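Local structure of abietadiene synthase, chloroplastic (Abies grandis, 3S9V) at residues Asp29-Met43 with Asn460-Lys473. The protein is a chloroplastic, largely helical enzyme of the terpene synthase family, combining a terpene synthase N-terminal domain with a metal-binding terpene synthase domain. Numbering follows the deposited sequence.
Sequences DEKRIETLISEIKNM and NEKYLELAKLDFNK
Leu36 and Leu466 interlock between helices 29-43 and 461-473, whose axes approach to 9.8 Å and run roughly antiparallel at 141°. The packing is knobs-into-holes from both sides: Leu36 enters the space among Lys462, Glu465, Leu466 and Leu469, while Leu466 sits among Ile33, Leu36, Ile37 and Ile40. With its CG anti to the backbone N (chi1 178°), Leu466 splits its methyls, CD1 lying 3.9 Å from Ile33 CG2 and CD2 3.8 Å from Ile40 CD1. Leu469 is a third knob, its CB meeting Ile33 CG1 at 3.8 Å, the two side chains lying alongside and pointing opposite ways.

Arg32 and Glu465 border this apolar seam, their chains meeting nearly perpendicularly. Arg32 NE donates to Glu465 OE1 at 2.6 Å, within the guanidinium plane but 46° above the carboxylate plane; both NH2 bonds to the carboxylate are weak. Bent at chi2, the Arg32 chain runs toward the next turn of its own helix; Leu36 CD2 covers one guanidinium face, 4.1 Å above its centre. Longer salt bridges join Glu39 OE2 to Lys462 NZ (3.0 Å) and Glu30 to Lys473, both weak as hydrogen bonds.

At the far end Ile40 CG2 meets the Tyr463 ring at its edge, and Met43 SD makes an oblique Met-aromatic contact, 5.1 Å from the ring centroid. Tyr463 OH is hydrogen-bonded to Tyr457 O, and helix 269-282 also touches this ring. The N-terminal helix thus packs on helix 461-491 as a roughly antiparallel, obliquely crossed knobs-into-holes pair bordered by salt bridges, within the predominantly helical architecture of a terpene synthase.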
# COMPACT_ATOMS: atom_id res chain seq x y z
N ASP A 29 -25.24 4.94 13.00
CA ASP A 29 -23.98 4.58 12.37
C ASP A 29 -22.78 4.96 13.22
O ASP A 29 -21.68 4.44 13.03
CB ASP A 29 -23.86 5.24 10.99
CG ASP A 29 -24.87 4.69 9.99
OD1 ASP A 29 -25.01 3.45 9.91
OD2 ASP A 29 -25.52 5.49 9.28
N GLU A 30 -22.98 5.87 14.17
CA GLU A 30 -21.90 6.29 15.05
C GLU A 30 -21.61 5.20 16.08
O GLU A 30 -20.46 4.95 16.43
CB GLU A 30 -22.25 7.60 15.75
CG GLU A 30 -21.10 8.17 16.57
CD GLU A 30 -19.92 8.59 15.71
OE1 GLU A 30 -18.82 8.81 16.28
OE2 GLU A 30 -20.08 8.71 14.48
N LYS A 31 -22.68 4.57 16.57
CA LYS A 31 -22.52 3.50 17.55
C LYS A 31 -21.93 2.29 16.85
O LYS A 31 -21.09 1.59 17.41
CB LYS A 31 -23.88 3.13 18.16
CG LYS A 31 -23.81 1.95 19.13
CD LYS A 31 -25.20 1.46 19.48
CE LYS A 31 -25.15 0.21 20.34
NZ LYS A 31 -26.52 -0.31 20.64
N ARG A 32 -22.38 2.05 15.62
CA ARG A 32 -21.89 0.93 14.84
C ARG A 32 -20.38 1.09 14.62
O ARG A 32 -19.62 0.12 14.71
CB ARG A 32 -22.63 0.86 13.50
CG ARG A 32 -22.20 -0.29 12.59
CD ARG A 32 -22.25 -1.66 13.29
NE ARG A 32 -22.08 -2.76 12.35
CZ ARG A 32 -21.77 -4.01 12.68
NH1 ARG A 32 -21.58 -4.33 13.96
NH2 ARG A 32 -21.63 -4.94 11.74
N ILE A 33 -19.96 2.33 14.35
CA ILE A 33 -18.55 2.65 14.13
C ILE A 33 -17.76 2.32 15.40
O ILE A 33 -16.67 1.75 15.34
CB ILE A 33 -18.38 4.15 13.78
CG1 ILE A 33 -18.88 4.41 12.35
CG2 ILE A 33 -16.91 4.58 13.93
CD1 ILE A 33 -18.86 5.86 11.94
N GLU A 34 -18.31 2.69 16.55
CA GLU A 34 -17.65 2.42 17.81
C GLU A 34 -17.55 0.90 18.02
O GLU A 34 -16.51 0.39 18.44
CB GLU A 34 -18.44 3.07 18.95
CG GLU A 34 -17.81 2.94 20.34
CD GLU A 34 -18.36 3.96 21.34
OE1 GLU A 34 -19.60 4.02 21.51
OE2 GLU A 34 -17.55 4.69 21.96
N THR A 35 -18.63 0.20 17.70
CA THR A 35 -18.67 -1.25 17.85
C THR A 35 -17.60 -1.90 16.99
O THR A 35 -16.81 -2.71 17.48
CB THR A 35 -20.06 -1.80 17.44
OG1 THR A 35 -21.06 -1.21 18.27
CG2 THR A 35 -20.11 -3.31 17.60
N LEU A 36 -17.58 -1.56 15.71
CA LEU A 36 -16.61 -2.11 14.79
C LEU A 36 -15.18 -1.89 15.27
O LEU A 36 -14.34 -2.78 15.18
CB LEU A 36 -16.80 -1.50 13.41
CG LEU A 36 -18.04 -2.04 12.68
CD1 LEU A 36 -18.40 -1.15 11.50
CD2 LEU A 36 -17.74 -3.45 12.21
N ILE A 37 -14.92 -0.70 15.79
CA ILE A 37 -13.59 -0.36 16.28
C ILE A 37 -13.16 -1.22 17.45
O ILE A 37 -12.01 -1.65 17.52
CB ILE A 37 -13.50 1.14 16.68
CG1 ILE A 37 -13.67 2.02 15.44
CG2 ILE A 37 -12.15 1.44 17.30
CD1 ILE A 37 -13.57 3.51 15.72
N SER A 38 -14.06 -1.47 18.39
CA SER A 38 -13.69 -2.29 19.53
C SER A 38 -13.54 -3.75 19.10
O SER A 38 -12.73 -4.49 19.67
CB SER A 38 -14.73 -2.16 20.66
OG SER A 38 -15.98 -2.71 20.27
N GLU A 39 -14.29 -4.16 18.09
CA GLU A 39 -14.23 -5.53 17.60
C GLU A 39 -12.94 -5.78 16.82
O GLU A 39 -12.35 -6.86 16.90
CB GLU A 39 -15.44 -5.84 16.71
CG GLU A 39 -16.73 -6.02 17.50
CD GLU A 39 -17.92 -6.32 16.61
OE1 GLU A 39 -18.99 -6.67 17.16
OE2 GLU A 39 -17.79 -6.21 15.37
N ILE A 40 -12.51 -4.77 16.08
CA ILE A 40 -11.28 -4.87 15.29
C ILE A 40 -10.07 -4.76 16.22
O ILE A 40 -9.03 -5.36 15.96
CB ILE A 40 -11.25 -3.78 14.21
CG1 ILE A 40 -12.29 -4.10 13.14
CG2 ILE A 40 -9.86 -3.68 13.60
CD1 ILE A 40 -12.43 -3.02 12.08
N LYS A 41 -10.22 -4.00 17.29
CA LYS A 41 -9.12 -3.88 18.25
C LYS A 41 -8.91 -5.24 18.91
O LYS A 41 -7.79 -5.63 19.21
CB LYS A 41 -9.41 -2.83 19.32
CG LYS A 41 -9.18 -1.39 18.89
CD LYS A 41 -9.32 -0.46 20.07
CE LYS A 41 -8.97 0.97 19.71
NZ LYS A 41 -9.03 1.86 20.90
N ASN A 42 -10.01 -5.97 19.13
CA ASN A 42 -9.91 -7.29 19.73
C ASN A 42 -9.21 -8.23 18.75
O ASN A 42 -8.42 -9.07 19.16
CB ASN A 42 -11.29 -7.84 20.10
CG ASN A 42 -11.22 -9.11 20.92
OD1 ASN A 42 -10.73 -9.11 22.06
ND2 ASN A 42 -11.70 -10.22 20.36
N MET A 43 -9.52 -8.11 17.46
CA MET A 43 -8.86 -8.95 16.46
C MET A 43 -7.35 -8.78 16.59
O MET A 43 -6.62 -9.76 16.68
CB MET A 43 -9.29 -8.56 15.05
CG MET A 43 -10.48 -9.35 14.51
SD MET A 43 -11.02 -8.73 12.89
CE MET A 43 -9.60 -9.04 11.94
N ASN A 460 -12.06 -9.56 5.68
CA ASN A 460 -13.13 -9.47 6.66
C ASN A 460 -14.12 -8.37 6.30
O ASN A 460 -13.73 -7.27 5.91
CB ASN A 460 -12.50 -9.20 8.03
CG ASN A 460 -13.51 -9.21 9.15
OD1 ASN A 460 -14.43 -8.40 9.19
ND2 ASN A 460 -13.34 -10.14 10.09
N GLU A 461 -15.41 -8.67 6.46
CA GLU A 461 -16.48 -7.72 6.18
C GLU A 461 -16.43 -6.50 7.11
O GLU A 461 -16.85 -5.41 6.73
CB GLU A 461 -17.84 -8.41 6.34
CG GLU A 461 -18.11 -9.52 5.35
CD GLU A 461 -18.65 -9.01 4.03
OE1 GLU A 461 -18.95 -9.85 3.15
OE2 GLU A 461 -18.77 -7.78 3.87
N LYS A 462 -15.92 -6.69 8.32
CA LYS A 462 -15.86 -5.60 9.29
C LYS A 462 -14.91 -4.46 8.94
O LYS A 462 -15.20 -3.30 9.24
CB LYS A 462 -15.53 -6.17 10.68
CG LYS A 462 -16.65 -7.04 11.20
CD LYS A 462 -16.38 -7.57 12.60
CE LYS A 462 -17.59 -8.37 13.09
NZ LYS A 462 -17.33 -9.05 14.39
N TYR A 463 -13.78 -4.77 8.30
CA TYR A 463 -12.84 -3.72 7.91
C TYR A 463 -13.55 -2.83 6.89
O TYR A 463 -13.54 -1.60 7.02
CB TYR A 463 -11.59 -4.30 7.25
CG TYR A 463 -10.65 -5.09 8.14
CD1 TYR A 463 -10.39 -4.68 9.45
CD2 TYR A 463 -9.97 -6.20 7.65
CE1 TYR A 463 -9.48 -5.36 10.25
CE2 TYR A 463 -9.04 -6.88 8.44
CZ TYR A 463 -8.80 -6.46 9.74
OH TYR A 463 -7.89 -7.14 10.53
N LEU A 464 -14.14 -3.45 5.88
CA LEU A 464 -14.82 -2.74 4.82
C LEU A 464 -16.04 -1.96 5.30
O LEU A 464 -16.30 -0.84 4.85
CB LEU A 464 -15.25 -3.71 3.71
CG LEU A 464 -15.86 -3.03 2.48
CD1 LEU A 464 -14.89 -1.96 1.96
CD2 LEU A 464 -16.15 -4.05 1.41
N GLU A 465 -16.80 -2.56 6.22
CA GLU A 465 -17.97 -1.90 6.75
C GLU A 465 -17.53 -0.62 7.45
O GLU A 465 -18.13 0.44 7.26
CB GLU A 465 -18.68 -2.82 7.75
CG GLU A 465 -19.96 -2.24 8.33
CD GLU A 465 -20.66 -3.20 9.27
OE1 GLU A 465 -21.75 -2.85 9.77
OE2 GLU A 465 -20.12 -4.31 9.51
N LEU A 466 -16.48 -0.71 8.25
CA LEU A 466 -15.98 0.45 8.97
C LEU A 466 -15.40 1.50 8.03
O LEU A 466 -15.60 2.69 8.22
CB LEU A 466 -14.92 0.04 9.99
CG LEU A 466 -14.29 1.18 10.76
CD1 LEU A 466 -15.37 1.95 11.53
CD2 LEU A 466 -13.23 0.63 11.70
N ALA A 467 -14.68 1.04 7.00
CA ALA A 467 -14.07 1.93 6.02
C ALA A 467 -15.11 2.79 5.29
O ALA A 467 -14.87 3.97 5.00
CB ALA A 467 -13.27 1.12 5.00
N LYS A 468 -16.26 2.20 4.99
CA LYS A 468 -17.31 2.92 4.30
C LYS A 468 -18.01 3.91 5.24
O LYS A 468 -18.19 5.09 4.90
CB LYS A 468 -18.33 1.94 3.70
CG LYS A 468 -17.76 1.10 2.57
CD LYS A 468 -18.82 0.20 1.93
CE LYS A 468 -18.27 -0.53 0.72
NZ LYS A 468 -19.26 -1.48 0.15
N LEU A 469 -18.39 3.44 6.42
CA LEU A 469 -19.05 4.30 7.39
C LEU A 469 -18.16 5.48 7.77
O LEU A 469 -18.63 6.61 7.89
CB LEU A 469 -19.42 3.50 8.65
CG LEU A 469 -20.60 2.53 8.55
CD1 LEU A 469 -20.66 1.65 9.79
CD2 LEU A 469 -21.89 3.32 8.39
N ASP A 470 -16.87 5.21 7.96
CA ASP A 470 -15.94 6.25 8.37
C ASP A 470 -15.67 7.24 7.24
O ASP A 470 -15.59 8.45 7.47
CB ASP A 470 -14.62 5.63 8.86
CG ASP A 470 -13.73 6.64 9.60
OD1 ASP A 470 -14.21 7.28 10.55
OD2 ASP A 470 -12.54 6.78 9.22
N PHE A 471 -15.55 6.72 6.02
CA PHE A 471 -15.30 7.58 4.87
C PHE A 471 -16.44 8.54 4.61
O PHE A 471 -16.21 9.72 4.32
CB PHE A 471 -15.05 6.74 3.62
CG PHE A 471 -14.68 7.55 2.41
CD1 PHE A 471 -15.66 8.15 1.63
CD2 PHE A 471 -13.34 7.72 2.05
CE1 PHE A 471 -15.32 8.91 0.51
CE2 PHE A 471 -12.98 8.47 0.94
CZ PHE A 471 -13.98 9.07 0.16
N ASN A 472 -17.68 8.06 4.72
CA ASN A 472 -18.84 8.92 4.49
C ASN A 472 -19.03 9.90 5.65
O ASN A 472 -19.42 11.05 5.43
CB ASN A 472 -20.11 8.08 4.29
CG ASN A 472 -20.07 7.29 3.00
OD1 ASN A 472 -19.50 7.73 2.00
ND2 ASN A 472 -20.70 6.12 3.01
N LYS A 473 -18.75 9.46 6.87
CA LYS A 473 -18.89 10.33 8.03
C LYS A 473 -17.93 11.51 7.89
O LYS A 473 -18.28 12.64 8.22
CB LYS A 473 -18.57 9.58 9.33
CG LYS A 473 -18.42 10.50 10.54
CD LYS A 473 -17.84 9.75 11.73
CE LYS A 473 -17.50 10.70 12.87
NZ LYS A 473 -16.77 10.00 13.96